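Long-range contacts in ethylbenzene dehydrogenase alpha-subunit (Aromatoleum aromaticum, PDB 2IVF), which belongs to the molybdopterin oxidoreductase family and holds a molybdenum atom, an iron/sulfur cluster and the ligands MGD and MD1: residues Asp169-Ile174 with Lys696-Arg701; Met631-Glu636 with Ile648-Ala653; Ala690-Leu695 with Glu722-Phe727. All coordinates share one frame; numbering follows the deposited sequence.

Contact 1: Asp169-Ile174 with Lys696-Arg701; sequences DIADSI and KKVGER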
# COMPACT_ATOMS: atom_id res chain seq x y z
N ASP A 169 29.71 -22.70 -2.33
CA ASP A 169 28.81 -23.79 -1.91
C ASP A 169 27.68 -23.92 -2.90
O ASP A 169 27.25 -25.02 -3.22
CB ASP A 169 28.17 -23.55 -0.54
CG ASP A 169 29.16 -23.64 0.60
OD1 ASP A 169 30.32 -24.06 0.38
OD2 ASP A 169 28.75 -23.30 1.73
N ILE A 170 27.18 -22.79 -3.37
CA ILE A 170 26.11 -22.82 -4.34
C ILE A 170 26.57 -23.51 -5.62
O ILE A 170 25.86 -24.36 -6.17
CB ILE A 170 25.60 -21.42 -4.66
CG1 ILE A 170 24.93 -20.82 -3.42
CG2 ILE A 170 24.65 -21.49 -5.85
CD1 ILE A 170 24.73 -19.30 -3.46
N ALA A 171 27.75 -23.15 -6.09
CA ALA A 171 28.29 -23.71 -7.32
C ALA A 171 28.51 -25.19 -7.20
O ALA A 171 28.23 -25.96 -8.12
CB ALA A 171 29.60 -23.04 -7.65
N ASP A 172 29.08 -25.60 -6.08
CA ASP A 172 29.25 -27.03 -5.85
C ASP A 172 27.92 -27.78 -5.86
O ASP A 172 27.86 -28.90 -6.37
CB ASP A 172 29.96 -27.28 -4.53
CG ASP A 172 31.46 -27.25 -4.65
OD1 ASP A 172 32.03 -27.46 -5.75
OD2 ASP A 172 32.08 -27.01 -3.61
N SER A 173 26.87 -27.20 -5.28
CA SER A 173 25.58 -27.90 -5.26
C SER A 173 24.99 -28.01 -6.70
O SER A 173 24.39 -29.03 -7.08
CB SER A 173 24.60 -27.23 -4.32
OG SER A 173 24.08 -26.06 -4.93
N ILE A 174 25.19 -26.95 -7.50
CA ILE A 174 24.79 -26.97 -8.92
C ILE A 174 25.52 -28.08 -9.69
O ILE A 174 24.92 -28.88 -10.42
CB ILE A 174 25.03 -25.57 -9.58
CG1 ILE A 174 24.08 -24.53 -8.98
CG2 ILE A 174 24.85 -25.64 -11.08
CD1 ILE A 174 24.39 -23.08 -9.44
N LYS A 696 30.84 -17.83 -12.36
CA LYS A 696 32.30 -17.91 -12.42
C LYS A 696 32.74 -19.05 -11.53
O LYS A 696 33.51 -19.93 -11.94
CB LYS A 696 32.88 -16.57 -11.94
CG LYS A 696 34.40 -16.40 -12.02
CD LYS A 696 34.83 -15.08 -11.36
CE LYS A 696 36.35 -14.89 -11.26
NZ LYS A 696 37.00 -15.54 -10.02
N LYS A 697 32.18 -19.08 -10.32
CA LYS A 697 32.49 -20.14 -9.35
C LYS A 697 32.10 -21.51 -9.84
O LYS A 697 32.81 -22.46 -9.59
CB LYS A 697 31.78 -19.87 -8.02
CG LYS A 697 32.40 -18.73 -7.25
CD LYS A 697 33.67 -19.15 -6.59
CE LYS A 697 34.40 -17.97 -5.99
NZ LYS A 697 35.86 -18.21 -5.90
N VAL A 698 30.98 -21.62 -10.53
CA VAL A 698 30.60 -22.88 -11.15
C VAL A 698 31.72 -23.36 -12.09
O VAL A 698 32.15 -24.51 -12.00
CB VAL A 698 29.26 -22.77 -11.88
CG1 VAL A 698 29.04 -23.90 -12.78
CG2 VAL A 698 28.13 -22.65 -10.86
N GLY A 699 32.18 -22.46 -12.94
CA GLY A 699 33.30 -22.74 -13.82
C GLY A 699 34.56 -23.12 -13.07
O GLY A 699 35.19 -24.13 -13.36
N GLU A 700 34.93 -22.30 -12.08
CA GLU A 700 36.19 -22.48 -11.34
C GLU A 700 36.15 -23.79 -10.54
O GLU A 700 37.10 -24.57 -10.57
CB GLU A 700 36.43 -21.29 -10.40
CG GLU A 700 36.85 -19.98 -11.11
CD GLU A 700 37.00 -18.78 -10.17
OE1 GLU A 700 36.72 -18.91 -8.96
OE2 GLU A 700 37.40 -17.68 -10.66
N ARG A 701 35.03 -24.02 -9.85
CA ARG A 701 34.84 -25.21 -9.02
C ARG A 701 34.80 -26.44 -9.90
O ARG A 701 35.43 -27.47 -9.59
CB ARG A 701 33.57 -25.09 -8.16
CG ARG A 701 33.58 -23.90 -7.14
CD ARG A 701 34.70 -24.06 -6.13
NE ARG A 701 34.48 -25.33 -5.47
CZ ARG A 701 35.42 -26.22 -5.17
NH1 ARG A 701 36.71 -26.01 -5.43
NH2 ARG A 701 35.06 -27.36 -4.61
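Ala171 and Val698 mark the point where helices 163-181 and 687-704 cross, and here a small side chain lets two helices come close. The axes of the two segments approach to 8.3 Å at a crossing angle of -65°. Ala171 CB presses on the backbone of the partner helix, 3.5 Å from Val698 N. Val698 CG2, lying beside its own backbone nitrogen, flanks Ala171 CB at 3.6 Å. On the inner side Ile174 CD1 reaches Val698 CG2 at 4.0 Å, the two side chains meeting at about a right angle.

The outer side is looser and polar. Arg701 bends at both chi2 (-62°) and chi3, curling its guanidinium back to the carboxylate of Asp172. Arg701 NH2 donates to the syn lone pair of Asp172 OD2 at 3.2 Å, nearly within the guanidinium plane. The two planes stand 78° apart, so this is not a flat two-pronged pair, and the other bonds from Arg701 NE and NH2 are weak. Asp172 OD1 has a second salt bridge, to Arg705, while Lys697 turns away to Asp164 and Glu700. With two arginines gathered round it, Asp172 is probably kept ionised at this helix crossing.

Contact 2: Met631-Glu636 with Ile648-Ala653; sequences MIFALE and IVLPCA. With MD1 (phosphoric acid 4-(2-amino-4-oxo-3,4,5,6,-tetrahydro-pteridin-6-yl)-2-hydroxy-3,4-dimercapto-but-3-en-yl ester guanylate ester), chain N.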
# COMPACT_ATOMS: atom_id res chain seq x y z
N MET A 631 20.36 -27.84 -1.77
CA MET A 631 20.72 -26.42 -1.62
C MET A 631 19.55 -25.54 -1.89
O MET A 631 18.94 -25.58 -2.97
CB MET A 631 21.86 -26.06 -2.58
CG MET A 631 22.19 -24.60 -2.71
SD MET A 631 22.77 -23.88 -1.16
CE MET A 631 24.30 -24.84 -0.91
N ILE A 632 19.28 -24.66 -0.93
CA ILE A 632 18.33 -23.62 -1.11
C ILE A 632 19.10 -22.36 -0.89
O ILE A 632 19.69 -22.18 0.18
CB ILE A 632 17.20 -23.70 -0.07
CG1 ILE A 632 16.55 -25.07 -0.13
CG2 ILE A 632 16.22 -22.58 -0.33
CD1 ILE A 632 15.46 -25.36 0.96
N PHE A 633 19.12 -21.50 -1.90
CA PHE A 633 19.82 -20.23 -1.72
C PHE A 633 18.96 -19.09 -2.18
O PHE A 633 18.13 -19.22 -3.09
CB PHE A 633 21.19 -20.24 -2.39
CG PHE A 633 21.16 -20.27 -3.92
CD1 PHE A 633 20.92 -21.45 -4.59
CD2 PHE A 633 21.37 -19.12 -4.67
CE1 PHE A 633 20.95 -21.50 -5.98
CE2 PHE A 633 21.35 -19.17 -6.06
CZ PHE A 633 21.14 -20.35 -6.71
N ALA A 634 19.13 -17.97 -1.50
CA ALA A 634 18.32 -16.81 -1.72
C ALA A 634 19.20 -15.64 -2.07
O ALA A 634 20.27 -15.45 -1.46
CB ALA A 634 17.53 -16.48 -0.50
N LEU A 635 18.72 -14.87 -3.05
CA LEU A 635 19.28 -13.58 -3.38
C LEU A 635 18.29 -12.57 -2.88
O LEU A 635 17.27 -12.31 -3.53
CB LEU A 635 19.49 -13.41 -4.86
CG LEU A 635 20.76 -14.02 -5.42
CD1 LEU A 635 20.59 -15.49 -5.47
CD2 LEU A 635 21.06 -13.43 -6.83
N GLU A 636 18.59 -12.02 -1.70
CA GLU A 636 17.65 -11.19 -0.98
C GLU A 636 18.22 -9.90 -0.47
O GLU A 636 19.41 -9.77 -0.15
CB GLU A 636 17.06 -11.99 0.20
CG GLU A 636 15.70 -12.61 -0.04
CD GLU A 636 14.56 -11.67 -0.19
OE1 GLU A 636 14.71 -10.41 -0.12
OE2 GLU A 636 13.45 -12.21 -0.40
N ILE A 648 21.74 -20.77 2.27
CA ILE A 648 22.64 -19.68 1.98
C ILE A 648 21.77 -18.48 1.61
O ILE A 648 20.85 -18.58 0.79
CB ILE A 648 23.58 -20.01 0.77
CG1 ILE A 648 24.53 -21.16 1.07
CG2 ILE A 648 24.37 -18.77 0.34
CD1 ILE A 648 25.55 -20.90 2.17
N VAL A 649 22.05 -17.32 2.21
CA VAL A 649 21.38 -16.10 1.83
C VAL A 649 22.46 -15.13 1.37
O VAL A 649 23.44 -14.88 2.11
CB VAL A 649 20.56 -15.52 2.99
CG1 VAL A 649 19.89 -14.20 2.57
CG2 VAL A 649 19.51 -16.56 3.47
N LEU A 650 22.28 -14.59 0.15
CA LEU A 650 23.25 -13.69 -0.48
C LEU A 650 22.68 -12.29 -0.45
O LEU A 650 21.55 -12.07 -0.95
CB LEU A 650 23.43 -14.09 -1.92
CG LEU A 650 24.00 -15.48 -2.15
CD1 LEU A 650 24.10 -15.71 -3.63
CD2 LEU A 650 25.34 -15.65 -1.45
N PRO A 651 23.39 -11.33 0.15
CA PRO A 651 22.77 -10.00 0.30
C PRO A 651 22.80 -9.15 -0.97
O PRO A 651 23.83 -9.05 -1.59
CB PRO A 651 23.63 -9.32 1.36
CG PRO A 651 25.00 -9.89 1.15
CD PRO A 651 24.72 -11.38 0.75
N CYS A 652 21.69 -8.47 -1.28
CA CYS A 652 21.57 -7.69 -2.49
C CYS A 652 21.30 -6.22 -2.26
O CYS A 652 20.79 -5.77 -1.22
CB CYS A 652 20.47 -8.27 -3.39
SG CYS A 652 20.87 -9.93 -3.88
N ALA A 653 21.71 -5.47 -3.27
CA ALA A 653 21.52 -4.05 -3.31
C ALA A 653 20.02 -3.81 -3.50
O ALA A 653 19.35 -4.59 -4.18
CB ALA A 653 22.35 -3.46 -4.46
PB MD1 N . 6.39 -12.76 -4.31
O3B MD1 N . 6.47 -11.59 -3.25
O1B MD1 N . 7.00 -12.25 -5.57
O2B MD1 N . 6.74 -14.08 -3.73
O3A MD1 N . 4.83 -12.84 -4.56
C10 MD1 N . 4.16 -12.08 -5.58
C11 MD1 N . 2.68 -12.34 -5.33
O11 MD1 N . 2.37 -11.48 -4.18
C12 MD1 N . 1.86 -11.89 -6.51
S12 MD1 N . 2.49 -10.84 -7.70
C13 MD1 N . 0.54 -12.25 -6.63
S13 MD1 N . -0.43 -11.72 -7.91
C14 MD1 N . -0.14 -13.15 -5.67
N15 MD1 N . -1.26 -12.67 -4.95
C16 MD1 N . -1.85 -13.41 -3.96
C15 MD1 N . -3.01 -12.91 -3.40
O14 MD1 N . -3.52 -11.82 -3.79
N17 MD1 N . -3.50 -13.64 -2.36
C17 MD1 N . -2.92 -14.84 -1.96
N16 MD1 N . -3.50 -15.48 -0.96
N18 MD1 N . -1.81 -15.32 -2.57
C20 MD1 N . -1.29 -14.62 -3.55
N8 MD1 N . -0.21 -15.12 -4.20
C7 MD1 N . 0.52 -14.44 -5.24
PA MD1 N . 7.30 -11.38 -1.89
O1A MD1 N . 7.37 -9.90 -1.71
O2A MD1 N . 6.63 -12.16 -0.83
O5' MD1 N . 8.74 -11.98 -2.15
C5' MD1 N . 9.58 -11.25 -3.02
C4' MD1 N . 10.90 -11.04 -2.39
O4' MD1 N . 11.57 -10.17 -3.28
C1' MD1 N . 12.46 -9.43 -2.45
N9 MD1 N . 12.97 -8.19 -3.05
C4 MD1 N . 14.20 -8.06 -3.52
N3 MD1 N . 15.20 -8.98 -3.58
C2 MD1 N . 16.38 -8.65 -4.11
N2 MD1 N . 17.38 -9.57 -4.19
N1 MD1 N . 16.57 -7.34 -4.52
C6 MD1 N . 15.60 -6.37 -4.48
O6 MD1 N . 15.85 -5.25 -4.93
C5 MD1 N . 14.35 -6.74 -3.97
N7 MD1 N . 13.20 -6.11 -3.75
C8 MD1 N . 12.37 -7.00 -3.20
C2' MD1 N . 11.64 -9.09 -1.21
O2' MD1 N . 12.44 -8.82 -0.03
C3' MD1 N . 10.70 -10.30 -1.06
O3' MD1 N . 11.08 -11.15 0.05
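Ile648-Pro651 runs parallel to Phe633-Glu636 in one-to-one register, the strand axes 4.7 Å apart at closest and inclined by 18°. Five backbone hydrogen bonds join the segments. The bond from Leu650 N to Ala634 O is short and nearly straight, at 2.7 Å. Beyond the strand end, Cys652 N still reaches Glu636 O, though from 42° above the carbonyl plane.

The side chains divide between two faces. On one, Phe633 CB rests on Ile648 CB at 4.0 Å, with the ring carried away from the partner strand; farther along, Leu635 and Leu650 lie side by side, pointing the same way, their CD1 atoms 4.0 Å apart. Met631, bent at chi2 and chi3, swings its sulfur round to Ile648 CG1. On the other face Ala634 lies near Val649, and Glu636 follows.

Glu636 stands at the C-terminal end of the parallel strands, the common place for a nucleotide site in such sheets. The Glu636 carboxylate spans the ribose diol of MD1, OE1 accepting from MD1 O2' at 2.8 Å and OE2 from MD1 O3' at 2.6 Å. Arg638 N also donates to OE1 and so helps to fix the carboxylate. MD1 N2, the guanine amino group, gives a straight bond to Leu635 O, 2.8 Å long (166°), and Cys652 CB lies 3.4 Å from MD1 N2. Backbone and side chain thus hold base and sugar together.

Strand 602-606 pairs with the far edge of 631-636, and strand 147-149 runs antiparallel beside 648-651. Over the Phe633 and Leu650 face lie helices 163-181 and 687-704, which supply Ile170 and Ile694.

Contact 3: Ala690-Leu695 with Glu722-Phe727; sequences AIALIL and ELYKKF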
# COMPACT_ATOMS: atom_id res chain seq x y z
N ALA A 690 26.11 -10.78 -8.49
CA ALA A 690 25.94 -12.00 -7.65
C ALA A 690 25.83 -13.25 -8.48
O ALA A 690 26.56 -14.23 -8.22
CB ALA A 690 24.70 -11.86 -6.75
N ILE A 691 24.97 -13.21 -9.49
CA ILE A 691 24.76 -14.35 -10.39
C ILE A 691 25.96 -14.58 -11.26
O ILE A 691 26.37 -15.73 -11.53
CB ILE A 691 23.49 -14.18 -11.23
CG1 ILE A 691 22.27 -14.34 -10.31
CG2 ILE A 691 23.46 -15.22 -12.40
CD1 ILE A 691 20.97 -13.71 -10.80
N ALA A 692 26.57 -13.50 -11.71
CA ALA A 692 27.79 -13.63 -12.47
C ALA A 692 28.84 -14.40 -11.65
O ALA A 692 29.51 -15.31 -12.16
CB ALA A 692 28.32 -12.22 -12.91
N LEU A 693 28.96 -14.04 -10.37
CA LEU A 693 29.94 -14.63 -9.48
C LEU A 693 29.65 -16.10 -9.24
O LEU A 693 30.54 -16.91 -9.28
CB LEU A 693 29.99 -13.89 -8.14
CG LEU A 693 30.98 -14.40 -7.07
CD1 LEU A 693 32.42 -14.56 -7.62
CD2 LEU A 693 30.92 -13.39 -5.94
N ILE A 694 28.38 -16.43 -9.01
CA ILE A 694 27.98 -17.84 -8.92
C ILE A 694 28.43 -18.59 -10.16
O ILE A 694 29.13 -19.64 -10.08
CB ILE A 694 26.46 -18.00 -8.74
CG1 ILE A 694 26.06 -17.48 -7.36
CG2 ILE A 694 26.09 -19.49 -8.94
CD1 ILE A 694 24.57 -17.32 -7.11
N LEU A 695 28.12 -18.05 -11.34
CA LEU A 695 28.53 -18.72 -12.57
C LEU A 695 30.06 -18.84 -12.76
O LEU A 695 30.53 -19.83 -13.28
CB LEU A 695 27.86 -18.05 -13.79
CG LEU A 695 26.36 -18.21 -13.83
CD1 LEU A 695 25.79 -17.53 -15.08
CD2 LEU A 695 25.95 -19.69 -13.73
N GLU A 722 32.20 -22.23 -19.76
CA GLU A 722 31.77 -21.14 -20.62
C GLU A 722 30.55 -20.42 -20.10
O GLU A 722 30.14 -19.41 -20.67
CB GLU A 722 31.60 -21.61 -22.07
CG GLU A 722 30.46 -22.52 -22.35
CD GLU A 722 30.66 -23.35 -23.64
OE1 GLU A 722 31.67 -23.14 -24.35
OE2 GLU A 722 29.78 -24.20 -23.91
N LEU A 723 30.01 -20.87 -18.98
CA LEU A 723 28.82 -20.26 -18.42
C LEU A 723 29.03 -18.78 -18.11
O LEU A 723 28.14 -17.97 -18.41
CB LEU A 723 28.34 -20.97 -17.14
CG LEU A 723 27.77 -22.36 -17.40
CD1 LEU A 723 27.58 -23.12 -16.07
CD2 LEU A 723 26.48 -22.26 -18.19
N TYR A 724 30.17 -18.47 -17.49
CA TYR A 724 30.43 -17.11 -17.04
C TYR A 724 30.67 -16.19 -18.20
O TYR A 724 30.12 -15.07 -18.21
CB TYR A 724 31.62 -17.08 -16.08
CG TYR A 724 32.04 -15.68 -15.68
CD1 TYR A 724 31.35 -14.96 -14.70
CD2 TYR A 724 33.16 -15.09 -16.24
CE1 TYR A 724 31.76 -13.70 -14.32
CE2 TYR A 724 33.56 -13.82 -15.87
CZ TYR A 724 32.86 -13.14 -14.91
OH TYR A 724 33.30 -11.89 -14.58
N LYS A 725 31.46 -16.63 -19.17
CA LYS A 725 31.70 -15.80 -20.36
C LYS A 725 30.39 -15.54 -21.11
O LYS A 725 30.13 -14.41 -21.53
CB LYS A 725 32.84 -16.34 -21.26
CG LYS A 725 32.48 -17.30 -22.41
CD LYS A 725 33.76 -17.72 -23.16
CE LYS A 725 33.56 -19.01 -24.08
NZ LYS A 725 34.80 -19.51 -24.84
N LYS A 726 29.54 -16.56 -21.23
CA LYS A 726 28.27 -16.41 -21.92
C LYS A 726 27.37 -15.45 -21.17
O LYS A 726 26.84 -14.53 -21.76
CB LYS A 726 27.61 -17.76 -22.14
CG LYS A 726 28.25 -18.48 -23.32
CD LYS A 726 28.00 -19.94 -23.32
CE LYS A 726 26.58 -20.29 -23.66
NZ LYS A 726 26.13 -19.72 -24.95
N PHE A 727 27.23 -15.65 -19.86
CA PHE A 727 26.40 -14.79 -19.05
C PHE A 727 26.79 -13.33 -19.19
O PHE A 727 25.94 -12.48 -19.31
CB PHE A 727 26.48 -15.20 -17.58
CG PHE A 727 25.56 -14.46 -16.73
CD1 PHE A 727 24.22 -14.83 -16.66
CD2 PHE A 727 25.98 -13.34 -16.03
CE1 PHE A 727 23.33 -14.11 -15.90
CE2 PHE A 727 25.10 -12.62 -15.26
CZ PHE A 727 23.76 -13.00 -15.20
O HOH W 1 31.57 -20.65 -16.15
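A near-antiparallel helix pair joins Leu695 to Phe727: helix 687-704, which covers the sheet whose strand ends meet MD1 in this molybdopterin oxidoreductase, packs on the short helix 723-727. The segment axes make an angle of 152° and approach to 8.9 Å, and the case illustrates how a few side chains can make up a brief helix contact.

Leu695 is the central residue. Leu695 CD1 sits against the root of the phenyl ring, 3.5 Å from Phe727 CB and just as near to Phe727 CG, the two side chains crossing at about a right angle. Phe727 holds CG opposite its backbone nitrogen (chi1 -174°), which sends the ring across to the other helix. At the far end of the ring Ile691 CG2 lies 3.6 Å from Phe727 CZ, and Phe727 CE2 is 4.0 Å from Ala692 CB. Trp688 meets this ring as well, and Met206 of helix 197-210 touches Ile691. Arg205, from that same helix, donates to the backbone oxygens of Lys726 and Phe727.

Tyr724 flanks Ala692 on another side. Ala692 O lies at the edge of the Tyr724 ring, near its plane, 3.2 Å from Tyr724 CD1, and Tyr724 CE1 borders the alanine methyl.

No direct hydrogen bond links the two segments. A single water serves instead: it accepts from Tyr724 N, in the first turn of its helix, at 2.9 Å, and donates to Leu695 O at 3.2 Å.

In the fold
Together the three contacts build one layered region. Contact 2 is the buried sheet layer; helices 163-181 and 687-704 form the layer over it, crossing in contact 1, and 723-727 packs against 687-704 in contact 3. Ile170 and Ile694 meet each other and both reach Phe633 and Leu650, tying the layers together. Chemistry differs with place. Repeated backbone bonds and a ligand-gripping carboxylate mark contact 2, contact 3 is largely apolar with one bridging water, and contact 1, farthest from the chain's centre and only partly buried, pairs an apolar side with a polar one of arginine-carboxylate salt bridges. Val698 on Leu723 links contacts 1 and 3.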